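Local coordinates for protein dihydroorotase (Campylobacter jejuni subsp. jejuni, PDB 3PNU) that probably catalyses the reversible cyclisation of carbamoyl aspartate to dihydroorotate in de novo pyrimidine synthesis, using a site with two zinc ions, at residues N62-L67 with T123-G128; H34-D39 with D261-P266; E71-Y76 with M93-K98; P151-G156 with V186-T191. All blocks are in the same frame, centred on the assembly; numbering follows the deposited sequence.

Interactions 2 and 4 build the two-zinc site from different parts of the barrel. Their centres lie about 16 Å apart. Interaction 2 supplies H34, H36 and D261 to one zinc ion, and interaction 4 supplies H155 and H189 to the other. One water binds both ions, as does the carboxylated lysine K116. A hydrogen bond between H34 ND1 and E188 OE1, 2.8 Å, also joins the two. Interaction 1 adds the loop with N62 beside this site, its centre about 13 Å from that of interaction 2. Interaction 3 lies further out, its centre about 12 Å from that of interaction 1. A backbone hydrogen bond, F96 N to L67 O at 2.8 Å, joins these two.

Interaction 1: N62-L67 with T123-G128; sequences NLIPPL and TTNSNG
N62 and N125 join two loops of the TIM barrel. The segment 62-67 follows strand 56-59 and leads to helix 70-84. The segment 123-128 leads toward helix 135-147. Both are irregular loops. The two hydrogen bonds between them are donated by side-chain amides. The tight part is this pair of nearly straight bonds from amide nitrogens to backbone carbonyls. N62 ND2 donates to T124 O at 3.0 Å, with the acceptor close to the plane of its own amide. N125 ND2 donates back to N62 O, also at 3.0 Å, but it comes in about 40° above the carbonyl plane. Each loop thus offers one amide and one carbonyl, and the loops are tied by two bonds of opposite direction. The first torsion of N62 (chi1 63°) tucks CG between the backbone N and the carbonyl carbon, which turns the amide to the other loop. Its remaining oxygen, OD1, makes a weak hydrogen bond to H36 ND1. N62 is buried and is predicted to bind substrate. Through OD1 the loop contact therefore reaches a zinc-binding histidine.

The outer side is looser. I64 is exposed and crosses the side chain of N125 at about a right angle, without any polar bond. A cis peptide bond follows it, leading into P65. At this margin I64 lays its CG1 3.5 Å from N125 ND2, and its CD1 sits 3.5 Å from N125 OD1.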
loop_
_atom_site.group_PDB
_atom_site.type_symbol
_atom_site.label_atom_id
_atom_site.label_comp_id
_atom_site.label_asym_id
_atom_site.label_seq_id
_atom_site.Cartn_x
_atom_site.Cartn_y
_atom_site.Cartn_z
ATOM N N ASN A 62 21.274 8.645 -9.184
ATOM C CA ASN A 62 20.491 9.369 -8.171
ATOM C C ASN A 62 21.231 9.493 -6.839
ATOM O O ASN A 62 20.812 8.950 -5.817
ATOM C CB ASN A 62 19.090 8.744 -7.991
ATOM C CG ASN A 62 19.143 7.335 -7.476
ATOM O OD1 ASN A 62 20.080 6.604 -7.759
ATOM N ND2 ASN A 62 18.126 6.936 -6.711
ATOM N N LEU A 63 22.357 10.198 -6.882
ATOM C CA LEU A 63 23.163 10.458 -5.698
ATOM C C LEU A 63 22.832 11.855 -5.192
ATOM O O LEU A 63 22.144 12.625 -5.871
ATOM C CB LEU A 63 24.667 10.390 -6.023
ATOM C CG LEU A 63 25.253 9.055 -6.463
ATOM C CD1 LEU A 63 26.720 9.244 -6.807
ATOM C CD2 LEU A 63 25.073 7.994 -5.381
ATOM N N ILE A 64 23.339 12.176 -4.004
ATOM C CA ILE A 64 23.126 13.478 -3.390
ATOM C C ILE A 64 24.472 14.181 -3.304
ATOM O O ILE A 64 25.309 13.820 -2.480
ATOM C CB ILE A 64 22.582 13.340 -1.975
ATOM C CG1 ILE A 64 21.418 12.340 -1.936
ATOM C CG2 ILE A 64 22.177 14.713 -1.441
ATOM C CD1 ILE A 64 20.983 11.973 -0.534
ATOM N N PRO A 65 24.711 15.160 -4.179
ATOM C CA PRO A 65 23.830 15.636 -5.242
ATOM C C PRO A 65 23.892 14.693 -6.438
ATOM O O PRO A 65 24.789 13.851 -6.514
ATOM C CB PRO A 65 24.412 17.003 -5.598
ATOM C CG PRO A 65 25.876 16.883 -5.300
ATOM C CD PRO A 65 26.037 15.791 -4.241
ATOM N N PRO A 66 22.947 14.823 -7.373
ATOM C CA PRO A 66 22.956 13.902 -8.504
ATOM C C PRO A 66 24.068 14.170 -9.519
ATOM O O PRO A 66 24.397 15.322 -9.808
ATOM C CB PRO A 66 21.566 14.104 -9.139
ATOM C CG PRO A 66 20.804 15.020 -8.176
ATOM C CD PRO A 66 21.845 15.790 -7.464
ATOM N N LEU A 67 24.616 13.089 -10.063
ATOM C CA LEU A 67 25.688 13.174 -11.036
ATOM C C LEU A 67 25.245 13.956 -12.260
ATOM O O LEU A 67 24.442 13.465 -13.051
ATOM C CB LEU A 67 26.146 11.770 -11.435
ATOM C CG LEU A 67 26.567 10.890 -10.254
ATOM C CD1 LEU A 67 27.020 9.549 -10.758
ATOM C CD2 LEU A 67 27.663 11.563 -9.434
ATOM N N THR A 123 10.623 9.827 -6.936
ATOM C CA THR A 123 11.299 8.708 -6.254
ATOM C C THR A 123 12.468 9.192 -5.351
ATOM O O THR A 123 12.568 10.393 -5.047
ATOM C CB THR A 123 11.751 7.614 -7.308
ATOM O OG1 THR A 123 12.095 6.384 -6.652
ATOM C CG2 THR A 123 12.906 8.107 -8.182
ATOM N N THR A 124 13.321 8.258 -4.917
ATOM C CA THR A 124 14.476 8.558 -4.039
ATOM C C THR A 124 15.541 9.428 -4.738
ATOM O O THR A 124 16.193 8.976 -5.688
ATOM C CB THR A 124 15.147 7.243 -3.515
ATOM O OG1 THR A 124 14.193 6.475 -2.774
ATOM C CG2 THR A 124 16.355 7.544 -2.621
ATOM N N ASN A 125 15.705 10.666 -4.254
ATOM C CA ASN A 125 16.674 11.646 -4.800
ATOM C C ASN A 125 16.317 12.092 -6.222
ATOM O O ASN A 125 16.994 11.748 -7.194
ATOM C CB ASN A 125 18.106 11.101 -4.747
ATOM C CG ASN A 125 18.533 10.726 -3.342
ATOM O OD1 ASN A 125 18.031 11.272 -2.354
ATOM N ND2 ASN A 125 19.471 9.791 -3.244
ATOM N N SER A 126 15.246 12.869 -6.319
ATOM C CA SER A 126 14.744 13.351 -7.601
ATOM C C SER A 126 14.273 14.812 -7.551
ATOM O O SER A 126 13.651 15.301 -8.510
ATOM C CB SER A 126 13.574 12.455 -8.028
ATOM O OG SER A 126 12.568 12.405 -7.019
ATOM N N ASN A 127 14.580 15.512 -6.455
ATOM C CA ASN A 127 14.128 16.905 -6.274
ATOM C C ASN A 127 14.618 17.828 -7.387
ATOM O O ASN A 127 13.956 18.812 -7.716
ATOM C CB ASN A 127 14.516 17.441 -4.887
ATOM C CG ASN A 127 14.037 16.534 -3.758
ATOM O OD1 ASN A 127 14.261 15.317 -3.785
ATOM N ND2 ASN A 127 13.392 17.121 -2.756
ATOM N N GLY A 128 15.770 17.497 -7.968
ATOM C CA GLY A 128 16.318 18.266 -9.081
ATOM C C GLY A 128 15.836 17.707 -10.413
ATOM O O GLY A 128 16.405 18.012 -11.459
#

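Interaction 2: H34-D39 with D261-P266; sequences HLHLRD and DSAPHP. With ZN (zinc ion), chain D.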
loop_
_atom_site.group_PDB
_atom_site.type_symbol
_atom_site.label_atom_id
_atom_site.label_comp_id
_atom_site.label_asym_id
_atom_site.label_seq_id
_atom_site.Cartn_x
_atom_site.Cartn_y
_atom_site.Cartn_z
ATOM N N HIS A 34 19.747 -2.022 -14.539
ATOM C CA HIS A 34 19.183 -0.988 -13.665
ATOM C C HIS A 34 19.625 -1.257 -12.227
ATOM O O HIS A 34 19.010 -2.056 -11.549
ATOM C CB HIS A 34 17.640 -0.984 -13.762
ATOM C CG HIS A 34 16.994 0.173 -13.072
ATOM N ND1 HIS A 34 16.240 1.114 -13.743
ATOM C CD2 HIS A 34 17.006 0.561 -11.771
ATOM C CE1 HIS A 34 15.801 2.017 -12.882
ATOM N NE2 HIS A 34 16.254 1.708 -11.679
ATOM N N LEU A 35 20.656 -0.565 -11.757
ATOM C CA LEU A 35 21.199 -0.835 -10.431
ATOM C C LEU A 35 21.582 0.400 -9.644
ATOM O O LEU A 35 22.137 1.336 -10.190
ATOM C CB LEU A 35 22.467 -1.704 -10.589
ATOM C CG LEU A 35 23.211 -2.251 -9.349
ATOM C CD1 LEU A 35 22.274 -3.060 -8.451
ATOM C CD2 LEU A 35 24.423 -3.125 -9.772
ATOM N N HIS A 36 21.290 0.376 -8.344
ATOM C CA HIS A 36 21.674 1.465 -7.417
ATOM C C HIS A 36 22.775 0.967 -6.485
ATOM O O HIS A 36 22.577 -0.001 -5.754
ATOM C CB HIS A 36 20.473 1.927 -6.591
ATOM C CG HIS A 36 19.420 2.592 -7.404
ATOM N ND1 HIS A 36 19.479 3.929 -7.749
ATOM C CD2 HIS A 36 18.292 2.107 -7.959
ATOM C CE1 HIS A 36 18.425 4.230 -8.486
ATOM N NE2 HIS A 36 17.691 3.143 -8.626
ATOM N N LEU A 37 23.931 1.623 -6.527
ATOM C CA LEU A 37 25.090 1.246 -5.696
ATOM C C LEU A 37 25.398 2.268 -4.598
ATOM O O LEU A 37 26.348 2.102 -3.825
ATOM C CB LEU A 37 26.341 1.101 -6.572
ATOM C CG LEU A 37 26.425 -0.070 -7.540
ATOM C CD1 LEU A 37 27.736 0.014 -8.353
ATOM C CD2 LEU A 37 26.322 -1.378 -6.785
ATOM N N ARG A 38 24.613 3.337 -4.546
ATOM C CA ARG A 38 24.789 4.372 -3.531
ATOM C C ARG A 38 26.206 4.965 -3.574
ATOM O O ARG A 38 26.719 5.262 -4.660
ATOM C CB ARG A 38 24.458 3.815 -2.144
ATOM C CG ARG A 38 23.076 3.192 -2.031
ATOM C CD ARG A 38 21.960 4.149 -2.503
ATOM N NE ARG A 38 20.652 3.534 -2.308
ATOM C CZ ARG A 38 19.518 3.984 -2.833
ATOM N NH1 ARG A 38 19.516 5.052 -3.618
ATOM N NH2 ARG A 38 18.382 3.343 -2.583
ATOM N N ASP A 39 26.845 5.149 -2.417
ATOM C CA ASP A 39 28.180 5.734 -2.420
ATOM C C ASP A 39 28.901 5.538 -1.098
ATOM O O ASP A 39 28.373 4.931 -0.171
ATOM C CB ASP A 39 28.069 7.236 -2.706
ATOM C CG ASP A 39 29.316 7.795 -3.346
ATOM O OD1 ASP A 39 30.280 7.021 -3.494
ATOM O OD2 ASP A 39 29.323 8.991 -3.729
ATOM N N ASP A 261 16.708 -3.005 -10.475
ATOM C CA ASP A 261 16.365 -1.840 -9.666
ATOM C C ASP A 261 16.702 -2.172 -8.203
ATOM O O ASP A 261 16.003 -1.735 -7.303
ATOM C CB ASP A 261 14.900 -1.416 -9.816
ATOM C CG ASP A 261 14.606 -0.056 -9.178
ATOM O OD1 ASP A 261 15.464 0.872 -9.198
ATOM O OD2 ASP A 261 13.483 0.090 -8.672
ATOM N N SER A 262 17.763 -2.952 -7.979
ATOM C CA SER A 262 18.196 -3.298 -6.619
ATOM C C SER A 262 18.553 -2.015 -5.923
ATOM O O SER A 262 19.418 -1.277 -6.389
ATOM C CB SER A 262 19.392 -4.237 -6.620
ATOM O OG SER A 262 19.826 -4.544 -5.303
ATOM N N ALA A 263 17.867 -1.743 -4.813
ATOM C CA ALA A 263 18.055 -0.501 -4.071
ATOM C C ALA A 263 18.006 -0.741 -2.571
ATOM O O ALA A 263 16.943 -0.950 -1.994
ATOM C CB ALA A 263 16.983 0.506 -4.472
ATOM N N PRO A 264 19.168 -0.689 -1.926
ATOM C CA PRO A 264 19.236 -0.924 -0.507
ATOM C C PRO A 264 18.948 0.304 0.339
ATOM O O PRO A 264 19.133 1.448 -0.098
ATOM C CB PRO A 264 20.703 -1.289 -0.315
ATOM C CG PRO A 264 21.402 -0.397 -1.289
ATOM C CD PRO A 264 20.472 -0.260 -2.467
ATOM N N HIS A 265 18.498 0.040 1.553
ATOM C CA HIS A 265 18.285 1.074 2.532
ATOM C C HIS A 265 18.840 0.590 3.863
ATOM O O HIS A 265 18.648 -0.577 4.239
ATOM C CB HIS A 265 16.818 1.466 2.638
ATOM C CG HIS A 265 16.335 2.239 1.456
ATOM N ND1 HIS A 265 16.608 3.581 1.291
ATOM C CD2 HIS A 265 15.612 1.863 0.374
ATOM C CE1 HIS A 265 16.071 3.999 0.158
ATOM N NE2 HIS A 265 15.460 2.977 -0.416
ATOM N N PRO A 266 19.553 1.483 4.568
ATOM C CA PRO A 266 20.099 1.110 5.868
ATOM C C PRO A 266 18.995 0.953 6.905
ATOM O O PRO A 266 18.170 1.849 7.060
ATOM C CB PRO A 266 21.028 2.286 6.227
ATOM C CG PRO A 266 20.551 3.446 5.404
ATOM C CD PRO A 266 19.870 2.877 4.187
HETATM ZN ZN ZN D . 15.918 2.841 -9.929
HETATM O O HOH W 1 21.816 -2.813 -5.114
HETATM O O HOH W 2 13.563 2.847 -9.422
#
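H34 and D261 start two chain segments that run nearly alongside, their end-to-end directions 22° apart. D261 N donates to H34 O at 2.7 Å, a short but bent bond. Two residues on, H36 N donates to S262 O at 3.2 Å. A water then links H36 O to S262 OG. L35 adds an apolar touch, with CD1 3.6 Å from S262 CB.

The side chains of H34, H36 and D261 meet at a zinc ion. H34 NE2 and D261 OD1 each bind it at 2.1 Å, and H36 NE2 at 2.2 Å. A water and the carboxylated K116 complete the site. H34 and D261 lie side by side and point the same way, yet the imidazole and carboxylate planes stand 88° apart. In both residues CG is anti to the backbone N. This sends ring and carboxylate along together to the metal. The far nitrogen of the H34 ring, ND1, is hydrogen-bonded to OE1 of E188, a second-shell residue that helps fix the ring.

This is the first metal site of the amidohydrolase TIM barrel. The His-X-His motif (H34, L35, H36) spans the end of strand 31-35, and the aspartate follows strand 256-258. D261 is also the predicted active-site residue.

Further along, R38 bends at chi2 and brings its guanidinium to P264 O. NH2 donates to that oxygen at 3.2 Å, with the oxygen near the guanidinium plane, and NE adds a weak bond. R38 NH2 also stands over one face of the H265 ring, 3.6 Å from CE1. R38 and H265 are both predicted to bind substrate.

Interaction 3: E71-Y76 with M93-K98; sequences EDLKAY and MTLFFK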
loop_
_atom_site.group_PDB
_atom_site.type_symbol
_atom_site.label_atom_id
_atom_site.label_comp_id
_atom_site.label_asym_id
_atom_site.label_seq_id
_atom_site.Cartn_x
_atom_site.Cartn_y
_atom_site.Cartn_z
ATOM N N GLU A 71 33.338 15.122 -14.392
ATOM C CA GLU A 71 34.315 15.041 -13.305
ATOM C C GLU A 71 33.813 14.169 -12.173
ATOM O O GLU A 71 34.497 13.251 -11.718
ATOM C CB GLU A 71 34.661 16.443 -12.758
ATOM C CG GLU A 71 35.436 17.361 -13.729
ATOM C CD GLU A 71 34.627 17.789 -14.952
ATOM O OE1 GLU A 71 35.257 18.077 -15.996
ATOM O OE2 GLU A 71 33.374 17.823 -14.879
ATOM N N ASP A 72 32.602 14.468 -11.724
ATOM C CA ASP A 72 32.002 13.738 -10.617
ATOM C C ASP A 72 31.685 12.295 -11.014
ATOM O O ASP A 72 31.807 11.384 -10.194
ATOM C CB ASP A 72 30.767 14.487 -10.132
ATOM C CG ASP A 72 31.089 15.919 -9.708
ATOM O OD1 ASP A 72 32.225 16.162 -9.237
ATOM O OD2 ASP A 72 30.213 16.802 -9.842
ATOM N N LEU A 73 31.304 12.098 -12.279
ATOM C CA LEU A 73 30.989 10.760 -12.806
ATOM C C LEU A 73 32.257 9.911 -12.779
ATOM O O LEU A 73 32.240 8.783 -12.290
ATOM C CB LEU A 73 30.417 10.863 -14.227
ATOM C CG LEU A 73 29.887 9.611 -14.937
ATOM C CD1 LEU A 73 28.627 9.086 -14.272
ATOM C CD2 LEU A 73 29.588 9.924 -16.382
ATOM N N LYS A 74 33.360 10.461 -13.299
ATOM C CA LYS A 74 34.656 9.754 -13.276
ATOM C C LYS A 74 35.005 9.404 -11.839
ATOM O O LYS A 74 35.371 8.270 -11.531
ATOM C CB LYS A 74 35.792 10.619 -13.855
ATOM C CG LYS A 74 37.189 9.916 -13.854
ATOM C CD LYS A 74 38.385 10.901 -14.047
ATOM C CE LYS A 74 38.372 11.660 -15.391
ATOM N NZ LYS A 74 38.530 10.762 -16.582
ATOM N N ALA A 75 34.882 10.399 -10.966
ATOM C CA ALA A 75 35.174 10.232 -9.552
ATOM C C ALA A 75 34.393 9.057 -8.959
ATOM O O ALA A 75 34.967 8.200 -8.295
ATOM C CB ALA A 75 34.858 11.530 -8.799
ATOM N N TYR A 76 33.082 9.017 -9.217
ATOM C CA TYR A 76 32.205 7.940 -8.705
ATOM C C TYR A 76 32.588 6.591 -9.306
ATOM O O TYR A 76 32.624 5.569 -8.609
ATOM C CB TYR A 76 30.739 8.295 -8.998
ATOM C CG TYR A 76 29.706 7.285 -8.552
ATOM C CD1 TYR A 76 29.778 6.690 -7.296
ATOM C CD2 TYR A 76 28.604 6.987 -9.355
ATOM C CE1 TYR A 76 28.830 5.779 -6.875
ATOM C CE2 TYR A 76 27.626 6.085 -8.933
ATOM C CZ TYR A 76 27.744 5.485 -7.698
ATOM O OH TYR A 76 26.795 4.592 -7.276
ATOM N N MET A 93 28.050 3.703 -16.646
ATOM C CA MET A 93 27.709 4.952 -15.986
ATOM C C MET A 93 26.629 5.791 -16.655
ATOM O O MET A 93 26.477 5.772 -17.874
ATOM C CB MET A 93 28.981 5.815 -15.858
ATOM C CG MET A 93 30.193 5.069 -15.303
ATOM S SD MET A 93 29.926 4.402 -13.672
ATOM C CE MET A 93 29.868 5.944 -12.730
ATOM N N THR A 94 25.896 6.543 -15.834
ATOM C CA THR A 94 24.883 7.437 -16.343
ATOM C C THR A 94 24.905 8.774 -15.630
ATOM O O THR A 94 25.342 8.884 -14.480
ATOM C CB THR A 94 23.452 6.903 -16.113
ATOM O OG1 THR A 94 23.199 6.828 -14.699
ATOM C CG2 THR A 94 23.238 5.551 -16.770
ATOM N N LEU A 95 24.403 9.778 -16.330
ATOM C CA LEU A 95 24.208 11.099 -15.787
ATOM C C LEU A 95 22.716 11.277 -15.504
ATOM O O LEU A 95 21.848 10.637 -16.130
ATOM C CB LEU A 95 24.638 12.189 -16.775
ATOM C CG LEU A 95 26.125 12.368 -17.063
ATOM C CD1 LEU A 95 26.301 13.516 -17.996
ATOM C CD2 LEU A 95 26.888 12.619 -15.768
ATOM N N PHE A 96 22.441 12.153 -14.547
ATOM C CA PHE A 96 21.100 12.515 -14.144
ATOM C C PHE A 96 20.613 13.484 -15.181
ATOM O O PHE A 96 21.338 14.417 -15.555
ATOM C CB PHE A 96 21.191 13.182 -12.799
ATOM C CG PHE A 96 19.887 13.517 -12.190
ATOM C CD1 PHE A 96 19.321 12.674 -11.250
ATOM C CD2 PHE A 96 19.246 14.704 -12.513
ATOM C CE1 PHE A 96 18.127 13.002 -10.657
ATOM C CE2 PHE A 96 18.052 15.032 -11.927
ATOM C CZ PHE A 96 17.485 14.184 -11.004
ATOM N N PHE A 97 19.399 13.287 -15.674
ATOM C CA PHE A 97 18.923 14.153 -16.736
ATOM C C PHE A 97 18.669 15.603 -16.357
ATOM O O PHE A 97 18.156 15.904 -15.290
ATOM C CB PHE A 97 17.629 13.616 -17.347
ATOM C CG PHE A 97 17.162 14.414 -18.514
ATOM C CD1 PHE A 97 17.481 14.037 -19.792
ATOM C CD2 PHE A 97 16.445 15.578 -18.333
ATOM C CE1 PHE A 97 17.060 14.778 -20.870
ATOM C CE2 PHE A 97 16.027 16.336 -19.414
ATOM C CZ PHE A 97 16.329 15.938 -20.673
ATOM N N LYS A 98 19.033 16.477 -17.287
ATOM C CA LYS A 98 18.781 17.911 -17.218
ATOM C C LYS A 98 18.994 18.367 -18.663
ATOM O O LYS A 98 19.342 17.545 -19.502
ATOM C CB LYS A 98 19.694 18.650 -16.235
ATOM C CG LYS A 98 21.106 18.919 -16.731
ATOM C CD LYS A 98 21.851 19.831 -15.752
ATOM C CE LYS A 98 23.093 20.428 -16.400
ATOM N NZ LYS A 98 23.833 21.351 -15.488
#
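L73 reaches out of helix 70-84 and lies against M93, which comes the other way. The CB of L73 points toward the segment 93-98. Its CG is anti to the backbone N (chi1 -174°), and this carries the branch point to 4.0 Å from M93 CB. There the two methyl groups part. CD1 lies 3.7 Å from M93 CB and comes to 3.3 Å from T94 O, where a methyl presses on a backbone carbonyl. CD2 turns to L95 and meets its CD2 at 3.9 Å, the two leucines crossing at about a right angle. One leucine thus touches three consecutive residues.

M93 answers from its own side. Its chain is bent at both chi2 and chi3, and these two bends bring CE back to the helix. That methyl sits 3.7 Å from L73 CD1 and 3.8 Å from Y76 CD2. It approaches the tyrosine ring obliquely. The hydroxyl of Y76 lies beyond this patch and makes a weak hydrogen bond to R38 O.

The contact is buried and apolar. It belongs to the beta-alpha-beta unit of strand 56-59, helix 70-84 and strand 90-93 in the TIM barrel. L73 also packs on I112, while Y76 rests on I59 of strand 56-59. The CB of T94 points away from the helix; its OG1 hydrogen-bonds I59 O, and its side chain touches L153 of strand 152-154.

Interaction 4: P151-G156 with V186-T191; sequences PLLVHG and VMEHIT. With ZN (zinc ion), chain C.
L153 pairs with V186 and V154 with M187 in parallel, the two segments running 21° apart. V186 N donates to L152 O at 2.8 Å. V154 N donates to V186 O at 3.0 Å, and E188 N to V154 O follows at 3.1 Å. L153 and V186 share one face of the sheet and lie side by side, CD2 of the leucine 3.9 Å from CG2 of the valine. V154 and M187 share the other face and rest on Y173 of helix 170-179. Strand 152-154, that helix and strand 185-187 make a beta-alpha-beta unit of the TIM barrel.

A zinc-binding histidine lies near the C-terminal end of each strand. H155 ND1 binds the second zinc ion at 2.1 Å and H189 NE2 at 2.0 Å. The rings form an offset edge-to-face pair. H189 presents its edge, CE1 foremost, to one face of H155, with the planes at 77°. H155 NE2 is held by E157. E188 is bent at chi2, and its OE1 is hydrogen-bonded to T208 OG1 as well as to H34. Its CB lies over the centre of one face of the H189 ring. A water accepts a weak bond from G156 N and donates to E188 O at 2.8 Å.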
loop_
_atom_site.group_PDB
_atom_site.type_symbol
_atom_site.label_atom_id
_atom_site.label_comp_id
_atom_site.label_asym_id
_atom_site.label_seq_id
_atom_site.Cartn_x
_atom_site.Cartn_y
_atom_site.Cartn_z
ATOM N N PRO A 151 21.131 6.794 -25.248
ATOM C CA PRO A 151 19.762 6.408 -24.880
ATOM C C PRO A 151 19.196 7.158 -23.679
ATOM O O PRO A 151 19.953 7.540 -22.798
ATOM C CB PRO A 151 19.920 4.937 -24.511
ATOM C CG PRO A 151 21.331 4.845 -23.976
ATOM C CD PRO A 151 22.133 5.814 -24.781
ATOM N N LEU A 152 17.876 7.357 -23.659
ATOM C CA LEU A 152 17.176 8.018 -22.552
ATOM C C LEU A 152 16.494 6.919 -21.726
ATOM O O LEU A 152 15.631 6.183 -22.246
ATOM C CB LEU A 152 16.132 9.021 -23.065
ATOM C CG LEU A 152 15.360 9.858 -22.015
ATOM C CD1 LEU A 152 16.246 10.907 -21.332
ATOM C CD2 LEU A 152 14.162 10.533 -22.615
ATOM N N LEU A 153 16.935 6.787 -20.472
ATOM C CA LEU A 153 16.409 5.837 -19.525
ATOM C C LEU A 153 15.446 6.674 -18.681
ATOM O O LEU A 153 15.810 7.758 -18.222
ATOM C CB LEU A 153 17.543 5.267 -18.647
ATOM C CG LEU A 153 18.863 4.937 -19.369
ATOM C CD1 LEU A 153 19.879 4.363 -18.372
ATOM C CD2 LEU A 153 18.671 3.994 -20.585
ATOM N N VAL A 154 14.232 6.191 -18.456
ATOM C CA VAL A 154 13.242 6.993 -17.754
ATOM C C VAL A 154 12.538 6.272 -16.638
ATOM O O VAL A 154 12.192 5.118 -16.773
ATOM C CB VAL A 154 12.156 7.407 -18.797
ATOM C CG1 VAL A 154 11.021 8.225 -18.176
ATOM C CG2 VAL A 154 12.821 8.162 -19.957
ATOM N N HIS A 155 12.348 6.950 -15.511
ATOM C CA HIS A 155 11.544 6.412 -14.414
ATOM C C HIS A 155 10.150 6.941 -14.770
ATOM O O HIS A 155 9.835 8.103 -14.523
ATOM C CB HIS A 155 12.025 6.945 -13.064
ATOM C CG HIS A 155 11.203 6.462 -11.907
ATOM N ND1 HIS A 155 11.697 5.616 -10.939
ATOM C CD2 HIS A 155 9.901 6.664 -11.597
ATOM C CE1 HIS A 155 10.748 5.344 -10.062
ATOM N NE2 HIS A 155 9.645 5.963 -10.441
ATOM N N GLY A 156 9.328 6.100 -15.386
ATOM C CA GLY A 156 8.004 6.513 -15.894
ATOM C C GLY A 156 6.812 6.547 -14.942
ATOM O O GLY A 156 5.992 5.643 -14.926
ATOM N N VAL A 186 14.174 3.964 -23.060
ATOM C CA VAL A 186 13.992 2.770 -22.244
ATOM C C VAL A 186 13.070 3.064 -21.069
ATOM O O VAL A 186 13.381 3.883 -20.207
ATOM C CB VAL A 186 15.337 2.203 -21.734
ATOM C CG1 VAL A 186 15.121 0.868 -21.001
ATOM C CG2 VAL A 186 16.281 2.012 -22.901
ATOM N N MET A 187 11.912 2.408 -21.083
ATOM C CA MET A 187 10.936 2.514 -20.018
ATOM C C MET A 187 11.457 1.628 -18.877
ATOM O O MET A 187 11.303 0.408 -18.916
ATOM C CB MET A 187 9.570 2.010 -20.513
ATOM C CG MET A 187 9.038 2.757 -21.746
ATOM S SD MET A 187 7.364 2.307 -22.251
ATOM C CE MET A 187 7.566 0.571 -22.610
ATOM N N GLU A 188 12.101 2.228 -17.881
ATOM C CA GLU A 188 12.653 1.448 -16.762
ATOM C C GLU A 188 11.615 0.811 -15.889
ATOM O O GLU A 188 10.479 1.291 -15.796
ATOM C CB GLU A 188 13.559 2.313 -15.894
ATOM C CG GLU A 188 14.808 2.781 -16.622
ATOM C CD GLU A 188 15.726 1.620 -17.034
ATOM O OE1 GLU A 188 15.680 0.513 -16.413
ATOM O OE2 GLU A 188 16.503 1.839 -17.980
ATOM N N HIS A 189 12.027 -0.272 -15.221
ATOM C CA HIS A 189 11.160 -1.068 -14.339
ATOM C C HIS A 189 9.664 -0.955 -14.629
ATOM O O HIS A 189 8.906 -0.398 -13.843
ATOM C CB HIS A 189 11.425 -0.755 -12.878
ATOM C CG HIS A 189 11.532 0.702 -12.570
ATOM N ND1 HIS A 189 10.540 1.604 -12.876
ATOM C CD2 HIS A 189 12.500 1.407 -11.935
ATOM C CE1 HIS A 189 10.911 2.811 -12.480
ATOM N NE2 HIS A 189 12.087 2.714 -11.891
ATOM N N ILE A 190 9.229 -1.483 -15.758
ATOM C CA ILE A 190 7.808 -1.413 -16.064
ATOM C C ILE A 190 7.072 -2.368 -15.154
ATOM O O ILE A 190 7.598 -3.430 -14.772
ATOM C CB ILE A 190 7.485 -1.668 -17.515
ATOM C CG1 ILE A 190 7.882 -3.088 -17.959
ATOM C CG2 ILE A 190 8.179 -0.605 -18.392
ATOM C CD1 ILE A 190 7.281 -3.466 -19.370
ATOM N N THR A 191 5.853 -1.981 -14.805
ATOM C CA THR A 191 5.035 -2.728 -13.873
ATOM C C THR A 191 3.574 -2.853 -14.257
ATOM O O THR A 191 2.794 -3.332 -13.469
ATOM C CB THR A 191 5.058 -2.001 -12.539
ATOM O OG1 THR A 191 4.471 -0.701 -12.710
ATOM C CG2 THR A 191 6.522 -1.852 -12.025
HETATM ZN ZN ZN C . 13.163 4.152 -10.915
HETATM O O HOH W 3 8.835 3.423 -16.654
HETATM O O HOH W 2 13.563 2.847 -9.422
#